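Local coordinates for hypothetical protein PH1789 (PDB 1WR2) that is of unknown function but belongs to the ATP-grasp superfamily, named for its fold of alpha+beta subdomains, at residues R17-L29 and A225-K237. Residues are numbered along the deposited sequence; the frame is centred on the assembly and turned at random.
Sequences RTAMVEYEAKQVL and AVIVDSRIILKPK
I232 of strand 230-234 makes the largest contribution to this contact, and its side chain can be followed atom by atom into the helix 22-29 that crosses above it. CB lies 3.7 Å from SD of M20. The branch then divides its work: CG2, anti to the backbone N, runs beside the same sulfur, whereas CG1, beside that N (chi1 -64°), reaches the methyl of A25 at 3.7 Å from its CB. The extended tip, CD1, slides under the helix backbone, 3.6 Å from CA of A25, and ends against CB of V28. M20 and I232 thus lie side by side, and L234 adds its CD1 to CG of M20.

Two backbone bonds tie the short edge strand on: L234 N to T18 O at 2.6 Å, and M20 N to I232 O at 2.9 Å. Water 2 spans M20 O and I232 O, and water 1, one step on, joins M20 O to S230 O. At the far end the extended K26 sends NZ to V228 O, 3.0 Å away and above the carbonyl plane, while salt bridges hold it to E22 OE2 and to E39. The carboxylates of E22 and D229 stack with planes 25° apart, a pairing probably tolerated because K71 bridges both and K62 also reaches E22.

With axes 7.0 Å apart and nearly perpendicular, the helix packs across strand 230-234 on one face of the antiparallel sheet, with 19-20 as one edge strand, a helix-on-antiparallel-sheet layer of the alpha+beta kind, consistent with the ATP-grasp fold.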
ATOM      1  N   ARG A  17      -9.518 -15.753   6.613  1.00 52.17           N
ATOM      2  CA  ARG A  17      -8.509 -14.754   6.948  1.00 50.18           C
ATOM      3  C   ARG A  17      -9.135 -13.369   6.980  1.00 49.73           C
ATOM      4  O   ARG A  17     -10.085 -13.102   6.250  1.00 49.91           O
ATOM      5  CB  ARG A  17      -7.394 -14.741   5.907  1.00 50.44           C
ATOM      6  CG  ARG A  17      -6.294 -15.738   6.119  1.00 50.18           C
ATOM      7  CD  ARG A  17      -5.101 -15.320   5.291  1.00 49.58           C
ATOM      8  NE  ARG A  17      -5.371 -15.399   3.859  1.00 48.84           N
ATOM      9  CZ  ARG A  17      -4.934 -14.518   2.964  1.00 47.73           C
ATOM     10  NH1 ARG A  17      -4.210 -13.471   3.344  1.00 46.71           N
ATOM     11  NH2 ARG A  17      -5.195 -14.701   1.681  1.00 46.91           N
ATOM     12  N   THR A  18      -8.599 -12.488   7.817  1.00 48.59           N
ATOM     13  CA  THR A  18      -9.114 -11.131   7.888  1.00 48.37           C
ATOM     14  C   THR A  18      -8.078 -10.158   7.321  1.00 46.64           C
ATOM     15  O   THR A  18      -8.432  -9.132   6.737  1.00 45.12           O
ATOM     16  CB  THR A  18      -9.451 -10.725   9.333  1.00 49.22           C
ATOM     17  OG1 THR A  18      -8.246 -10.635  10.100  1.00 52.24           O
ATOM     18  CG2 THR A  18     -10.375 -11.755   9.968  1.00 51.99           C
ATOM     19  N   ALA A  19      -6.798 -10.489   7.480  1.00 42.77           N
ATOM     20  CA  ALA A  19      -5.736  -9.624   6.979  1.00 42.11           C
ATOM     21  C   ALA A  19      -5.317  -9.982   5.554  1.00 41.11           C
ATOM     22  O   ALA A  19      -4.967 -11.122   5.262  1.00 42.08           O
ATOM     23  CB  ALA A  19      -4.529  -9.686   7.907  1.00 41.27           C
ATOM     24  N   MET A  20      -5.353  -8.996   4.667  1.00 39.35           N
ATOM     25  CA  MET A  20      -4.958  -9.213   3.283  1.00 38.52           C
ATOM     26  C   MET A  20      -3.467  -8.930   3.114  1.00 38.66           C
ATOM     27  O   MET A  20      -2.940  -7.984   3.703  1.00 38.49           O
ATOM     28  CB  MET A  20      -5.745  -8.284   2.355  1.00 36.48           C
ATOM     29  CG  MET A  20      -7.246  -8.405   2.471  1.00 38.92           C
ATOM     30  SD  MET A  20      -8.104  -7.410   1.227  1.00 42.26           S
ATOM     31  CE  MET A  20      -7.934  -8.455  -0.215  1.00 40.92           C
ATOM     32  N   VAL A  21      -2.786  -9.740   2.307  1.00 37.60           N
ATOM     33  CA  VAL A  21      -1.362  -9.523   2.060  1.00 34.59           C
ATOM     34  C   VAL A  21      -1.236  -8.416   1.018  1.00 33.02           C
ATOM     35  O   VAL A  21      -2.199  -8.090   0.337  1.00 32.76           O
ATOM     36  CB  VAL A  21      -0.652 -10.819   1.574  1.00 36.42           C
ATOM     37  CG1 VAL A  21      -0.697 -11.874   2.683  1.00 34.17           C
ATOM     38  CG2 VAL A  21      -1.314 -11.341   0.322  1.00 34.24           C
ATOM     39  N   GLU A  22      -0.052  -7.835   0.901  1.00 33.31           N
ATOM     40  CA  GLU A  22       0.163  -6.722  -0.015  1.00 34.51           C
ATOM     41  C   GLU A  22      -0.408  -6.874  -1.421  1.00 34.06           C
ATOM     42  O   GLU A  22      -1.073  -5.965  -1.909  1.00 32.54           O
ATOM     43  CB  GLU A  22       1.657  -6.398  -0.113  1.00 36.63           C
ATOM     44  CG  GLU A  22       1.966  -5.126  -0.889  1.00 35.35           C
ATOM     45  CD  GLU A  22       3.450  -4.794  -0.895  1.00 35.43           C
ATOM     46  OE1 GLU A  22       4.208  -5.392  -0.097  1.00 33.06           O
ATOM     47  OE2 GLU A  22       3.854  -3.926  -1.692  1.00 34.07           O
ATOM     48  N   TYR A  23      -0.178  -8.012  -2.073  1.00 34.66           N
ATOM     49  CA  TYR A  23      -0.679  -8.156  -3.433  1.00 37.32           C
ATOM     50  C   TYR A  23      -2.191  -8.224  -3.494  1.00 37.42           C
ATOM     51  O   TYR A  23      -2.782  -7.754  -4.461  1.00 37.82           O
ATOM     52  CB  TYR A  23      -0.034  -9.363  -4.146  1.00 41.83           C
ATOM     53  CG  TYR A  23      -0.612 -10.718  -3.812  1.00 44.32           C
ATOM     54  CD1 TYR A  23      -1.819 -11.145  -4.367  1.00 46.48           C
ATOM     55  CD2 TYR A  23       0.050 -11.578  -2.939  1.00 45.64           C
ATOM     56  CE1 TYR A  23      -2.353 -12.405  -4.053  1.00 47.75           C
ATOM     57  CE2 TYR A  23      -0.471 -12.830  -2.620  1.00 46.79           C
ATOM     58  CZ  TYR A  23      -1.671 -13.236  -3.177  1.00 46.94           C
ATOM     59  OH  TYR A  23      -2.185 -14.460  -2.841  1.00 47.99           O
ATOM     60  N   GLU A  24      -2.827  -8.780  -2.461  1.00 35.88           N
ATOM     61  CA  GLU A  24      -4.295  -8.880  -2.442  1.00 37.65           C
ATOM     62  C   GLU A  24      -4.905  -7.506  -2.208  1.00 36.61           C
ATOM     63  O   GLU A  24      -5.914  -7.153  -2.813  1.00 39.05           O
ATOM     64  CB  GLU A  24      -4.769  -9.822  -1.331  1.00 36.06           C
ATOM     65  CG  GLU A  24      -4.248 -11.234  -1.460  1.00 39.03           C
ATOM     66  CD  GLU A  24      -4.534 -12.071  -0.228  1.00 39.82           C
ATOM     67  OE1 GLU A  24      -4.427 -11.528   0.891  1.00 37.53           O
ATOM     68  OE2 GLU A  24      -4.850 -13.267  -0.383  1.00 41.89           O
ATOM     69  N   ALA A  25      -4.301  -6.744  -1.301  1.00 35.72           N
ATOM     70  CA  ALA A  25      -4.771  -5.393  -1.002  1.00 33.44           C
ATOM     71  C   ALA A  25      -4.690  -4.553  -2.277  1.00 32.94           C
ATOM     72  O   ALA A  25      -5.655  -3.885  -2.659  1.00 31.27           O
ATOM     73  CB  ALA A  25      -3.906  -4.769   0.092  1.00 31.46           C
ATOM     74  N   LYS A  26      -3.541  -4.598  -2.942  1.00 32.22           N
ATOM     75  CA  LYS A  26      -3.347  -3.822  -4.162  1.00 34.23           C
ATOM     76  C   LYS A  26      -4.314  -4.169  -5.288  1.00 37.00           C
ATOM     77  O   LYS A  26      -4.635  -3.317  -6.117  1.00 38.29           O
ATOM     78  CB  LYS A  26      -1.901  -3.935  -4.626  1.00 33.60           C
ATOM     79  CG  LYS A  26      -0.960  -3.141  -3.737  1.00 31.96           C
ATOM     80  CD  LYS A  26       0.481  -3.367  -4.124  1.00 32.98           C
ATOM     81  CE  LYS A  26       1.417  -2.472  -3.334  1.00 32.76           C
ATOM     82  NZ  LYS A  26       2.835  -2.777  -3.703  1.00 34.06           N
ATOM     83  N   GLN A  27      -4.778  -5.412  -5.322  1.00 37.15           N
ATOM     84  CA  GLN A  27      -5.754  -5.816  -6.323  1.00 38.49           C
ATOM     85  C   GLN A  27      -7.030  -5.023  -6.037  1.00 39.04           C
ATOM     86  O   GLN A  27      -7.704  -4.563  -6.952  1.00 37.43           O
ATOM     87  CB  GLN A  27      -6.038  -7.314  -6.221  1.00 39.97           C
ATOM     88  CG  GLN A  27      -4.978  -8.199  -6.869  1.00 43.48           C
ATOM     89  CD  GLN A  27      -5.216  -9.674  -6.599  1.00 46.92           C
ATOM     90  OE1 GLN A  27      -4.859 -10.190  -5.537  1.00 49.94           O
ATOM     91  NE2 GLN A  27      -5.843 -10.355  -7.550  1.00 48.92           N
ATOM     92  N   VAL A  28      -7.361  -4.868  -4.757  1.00 38.49           N
ATOM     93  CA  VAL A  28      -8.549  -4.106  -4.389  1.00 38.53           C
ATOM     94  C   VAL A  28      -8.352  -2.652  -4.820  1.00 37.85           C
ATOM     95  O   VAL A  28      -9.251  -2.029  -5.391  1.00 38.73           O
ATOM     96  CB  VAL A  28      -8.793  -4.151  -2.869  1.00 39.26           C
ATOM     97  CG1 VAL A  28      -9.955  -3.239  -2.499  1.00 40.44           C
ATOM     98  CG2 VAL A  28      -9.083  -5.579  -2.435  1.00 39.66           C
ATOM     99  N   LEU A  29      -7.163  -2.124  -4.558  1.00 34.93           N
ATOM    100  CA  LEU A  29      -6.850  -0.751  -4.909  1.00 35.91           C
ATOM    101  C   LEU A  29      -6.930  -0.515  -6.415  1.00 37.69           C
ATOM    102  O   LEU A  29      -7.552   0.451  -6.858  1.00 39.12           O
ATOM    103  CB  LEU A  29      -5.465  -0.372  -4.376  1.00 33.60           C
ATOM    104  CG  LEU A  29      -5.278  -0.517  -2.854  1.00 32.07           C
ATOM    105  CD1 LEU A  29      -3.904   0.008  -2.455  1.00 30.28           C
ATOM    106  CD2 LEU A  29      -6.351   0.256  -2.114  1.00 28.62           C
ATOM    107  N   ALA A 225       1.150  10.397  -8.634  1.00 48.22           N
ATOM    108  CA  ALA A 225       1.711   9.751  -7.454  1.00 46.35           C
ATOM    109  C   ALA A 225       1.686   8.238  -7.635  1.00 45.46           C
ATOM    110  O   ALA A 225       1.132   7.733  -8.614  1.00 46.15           O
ATOM    111  CB  ALA A 225       0.908  10.141  -6.225  1.00 44.51           C
ATOM    112  N   VAL A 226       2.272   7.519  -6.683  1.00 42.47           N
ATOM    113  CA  VAL A 226       2.312   6.065  -6.752  1.00 41.08           C
ATOM    114  C   VAL A 226       2.237   5.429  -5.360  1.00 39.70           C
ATOM    115  O   VAL A 226       2.869   5.896  -4.414  1.00 39.16           O
ATOM    116  CB  VAL A 226       3.597   5.589  -7.479  1.00 39.50           C
ATOM    117  CG1 VAL A 226       4.827   5.902  -6.646  1.00 39.23           C
ATOM    118  CG2 VAL A 226       3.504   4.112  -7.787  1.00 41.65           C
ATOM    119  N   ILE A 227       1.441   4.371  -5.246  1.00 37.82           N
ATOM    120  CA  ILE A 227       1.268   3.646  -3.988  1.00 36.36           C
ATOM    121  C   ILE A 227       2.355   2.577  -3.882  1.00 35.55           C
ATOM    122  O   ILE A 227       2.467   1.712  -4.747  1.00 36.05           O
ATOM    123  CB  ILE A 227      -0.112   2.976  -3.943  1.00 34.00           C
ATOM    124  CG1 ILE A 227      -1.202   4.051  -3.989  1.00 33.29           C
ATOM    125  CG2 ILE A 227      -0.237   2.109  -2.707  1.00 34.32           C
ATOM    126  CD1 ILE A 227      -2.593   3.503  -4.273  1.00 32.49           C
ATOM    127  N   VAL A 228       3.150   2.632  -2.821  1.00 33.06           N
ATOM    128  CA  VAL A 228       4.235   1.680  -2.649  1.00 31.85           C
ATOM    129  C   VAL A 228       3.879   0.417  -1.875  1.00 32.72           C
ATOM    130  O   VAL A 228       4.343  -0.676  -2.207  1.00 32.69           O
ATOM    131  CB  VAL A 228       5.446   2.373  -1.996  1.00 32.71           C
ATOM    132  CG1 VAL A 228       6.608   1.401  -1.859  1.00 33.74           C
ATOM    133  CG2 VAL A 228       5.851   3.573  -2.846  1.00 29.19           C
ATOM    134  N   ASP A 229       3.063   0.556  -0.839  1.00 33.40           N
ATOM    135  CA  ASP A 229       2.650  -0.600  -0.045  1.00 33.92           C
ATOM    136  C   ASP A 229       1.245  -0.285   0.444  1.00 34.38           C
ATOM    137  O   ASP A 229       0.829   0.874   0.428  1.00 34.76           O
ATOM    138  CB  ASP A 229       3.585  -0.791   1.153  1.00 34.72           C
ATOM    139  CG  ASP A 229       3.535  -2.203   1.719  1.00 37.69           C
ATOM    140  OD1 ASP A 229       2.493  -2.873   1.585  1.00 38.69           O
ATOM    141  OD2 ASP A 229       4.537  -2.647   2.314  1.00 37.12           O
ATOM    142  N   SER A 230       0.519  -1.306   0.878  1.00 34.37           N
ATOM    143  CA  SER A 230      -0.842  -1.122   1.365  1.00 35.37           C
ATOM    144  C   SER A 230      -1.273  -2.301   2.225  1.00 36.13           C
ATOM    145  O   SER A 230      -0.816  -3.429   2.030  1.00 33.94           O
ATOM    146  CB  SER A 230      -1.818  -0.986   0.192  1.00 33.50           C
ATOM    147  OG  SER A 230      -3.167  -0.920   0.635  1.00 31.16           O
ATOM    148  N   ARG A 231      -2.149  -2.030   3.183  1.00 35.40           N
ATOM    149  CA  ARG A 231      -2.658  -3.086   4.038  1.00 36.65           C
ATOM    150  C   ARG A 231      -4.162  -2.909   4.171  1.00 34.97           C
ATOM    151  O   ARG A 231      -4.665  -1.786   4.265  1.00 31.11           O
ATOM    152  CB  ARG A 231      -2.000  -3.051   5.421  1.00 40.95           C
ATOM    153  CG  ARG A 231      -2.400  -1.884   6.283  1.00 48.63           C
ATOM    154  CD  ARG A 231      -1.982  -2.129   7.724  1.00 53.90           C
ATOM    155  NE  ARG A 231      -3.100  -1.925   8.642  1.00 57.53           N
ATOM    156  CZ  ARG A 231      -3.364  -2.713   9.681  1.00 58.90           C
ATOM    157  NH1 ARG A 231      -2.592  -3.764   9.934  1.00 57.02           N
ATOM    158  NH2 ARG A 231      -4.397  -2.446  10.472  1.00 58.48           N
ATOM    159  N   ILE A 232      -4.875  -4.027   4.133  1.00 33.08           N
ATOM    160  CA  ILE A 232      -6.322  -4.013   4.269  1.00 34.14           C
ATOM    161  C   ILE A 232      -6.712  -5.095   5.268  1.00 32.80           C
ATOM    162  O   ILE A 232      -6.288  -6.248   5.142  1.00 28.41           O
ATOM    163  CB  ILE A 232      -7.026  -4.292   2.916  1.00 33.90           C
ATOM    164  CG1 ILE A 232      -6.707  -3.177   1.913  1.00 34.65           C
ATOM    165  CG2 ILE A 232      -8.530  -4.390   3.114  1.00 33.19           C
ATOM    166  CD1 ILE A 232      -7.340  -3.382   0.541  1.00 33.77           C
ATOM    167  N   ILE A 233      -7.493  -4.705   6.276  1.00 33.15           N
ATOM    168  CA  ILE A 233      -7.980  -5.636   7.290  1.00 32.70           C
ATOM    169  C   ILE A 233      -9.485  -5.763   7.069  1.00 34.86           C
ATOM    170  O   ILE A 233     -10.216  -4.771   7.113  1.00 31.47           O
ATOM    171  CB  ILE A 233      -7.735  -5.118   8.722  1.00 32.44           C
ATOM    172  CG1 ILE A 233      -6.234  -4.910   8.958  1.00 34.42           C
ATOM    173  CG2 ILE A 233      -8.318  -6.107   9.734  1.00 33.74           C
ATOM    174  CD1 ILE A 233      -5.378  -6.130   8.653  1.00 37.00           C
ATOM    175  N   LEU A 234      -9.939  -6.987   6.827  1.00 37.41           N
ATOM    176  CA  LEU A 234     -11.346  -7.244   6.572  1.00 40.62           C
ATOM    177  C   LEU A 234     -12.138  -7.605   7.823  1.00 43.51           C
ATOM    178  O   LEU A 234     -11.579  -8.031   8.837  1.00 42.67           O
ATOM    179  CB  LEU A 234     -11.480  -8.368   5.541  1.00 39.11           C
ATOM    180  CG  LEU A 234     -10.819  -8.123   4.181  1.00 38.24           C
ATOM    181  CD1 LEU A 234     -10.841  -9.416   3.370  1.00 38.42           C
ATOM    182  CD2 LEU A 234     -11.545  -7.003   3.440  1.00 38.33           C
ATOM    183  N   LYS A 235     -13.449  -7.411   7.733  1.00 47.48           N
ATOM    184  CA  LYS A 235     -14.364  -7.728   8.818  1.00 51.03           C
ATOM    185  C   LYS A 235     -14.878  -9.137   8.572  1.00 53.84           C
ATOM    186  O   LYS A 235     -15.199  -9.504   7.440  1.00 53.85           O
ATOM    187  CB  LYS A 235     -15.530  -6.732   8.843  1.00 51.52           C
ATOM    188  CG  LYS A 235     -15.127  -5.348   9.338  1.00 51.81           C
ATOM    189  CD  LYS A 235     -15.843  -4.223   8.603  1.00 50.99           C
ATOM    190  CE  LYS A 235     -17.268  -4.045   9.059  1.00 49.46           C
ATOM    191  NZ  LYS A 235     -17.799  -2.763   8.534  1.00 46.68           N
ATOM    192  N   PRO A 236     -14.946  -9.951   9.632  1.00 57.38           N
ATOM    193  CA  PRO A 236     -15.431 -11.341   9.590  1.00 60.19           C
ATOM    194  C   PRO A 236     -16.968 -11.466   9.356  1.00 62.88           C
ATOM    195  O   PRO A 236     -17.756 -10.630   9.761  1.00 64.35           O
ATOM    196  CB  PRO A 236     -15.056 -11.993  10.915  1.00 60.51           C
ATOM    197  CG  PRO A 236     -14.914 -10.875  11.940  1.00 58.60           C
ATOM    198  CD  PRO A 236     -14.570  -9.622  11.004  1.00 57.30           C
ATOM    199  N   LYS A 237     -17.353 -12.556   8.626  1.00 64.76           N
ATOM    200  CA  LYS A 237     -18.784 -12.954   8.417  1.00 67.45           C
ATOM    201  C   LYS A 237     -19.700 -11.953   7.624  1.00 68.00           C
ATOM    202  O   LYS A 237     -19.909 -12.078   6.426  1.00 64.99           O
ATOM    203  CB  LYS A 237     -19.410 -13.268   9.777  1.00 66.77           C
ATOM    204  CG  LYS A 237     -20.779 -13.938   9.624  1.00 68.87           C
ATOM    205  CD  LYS A 237     -21.330 -14.462  10.953  1.00 70.42           C
ATOM    206  CE  LYS A 237     -22.760 -14.992  10.819  1.00 72.01           C
ATOM    207  NZ  LYS A 237     -23.215 -15.503  12.109  1.00 72.00           N
TER
HETATM  208  O   HOH W   1      -0.934  -6.082   3.467  1.00 50.98           O
HETATM  209  O   HOH W   2      -3.286  -6.125   5.572  1.00 53.87           O
HETATM  210  O   HOH W   3       3.819  -0.522  -5.503  1.00 46.53           O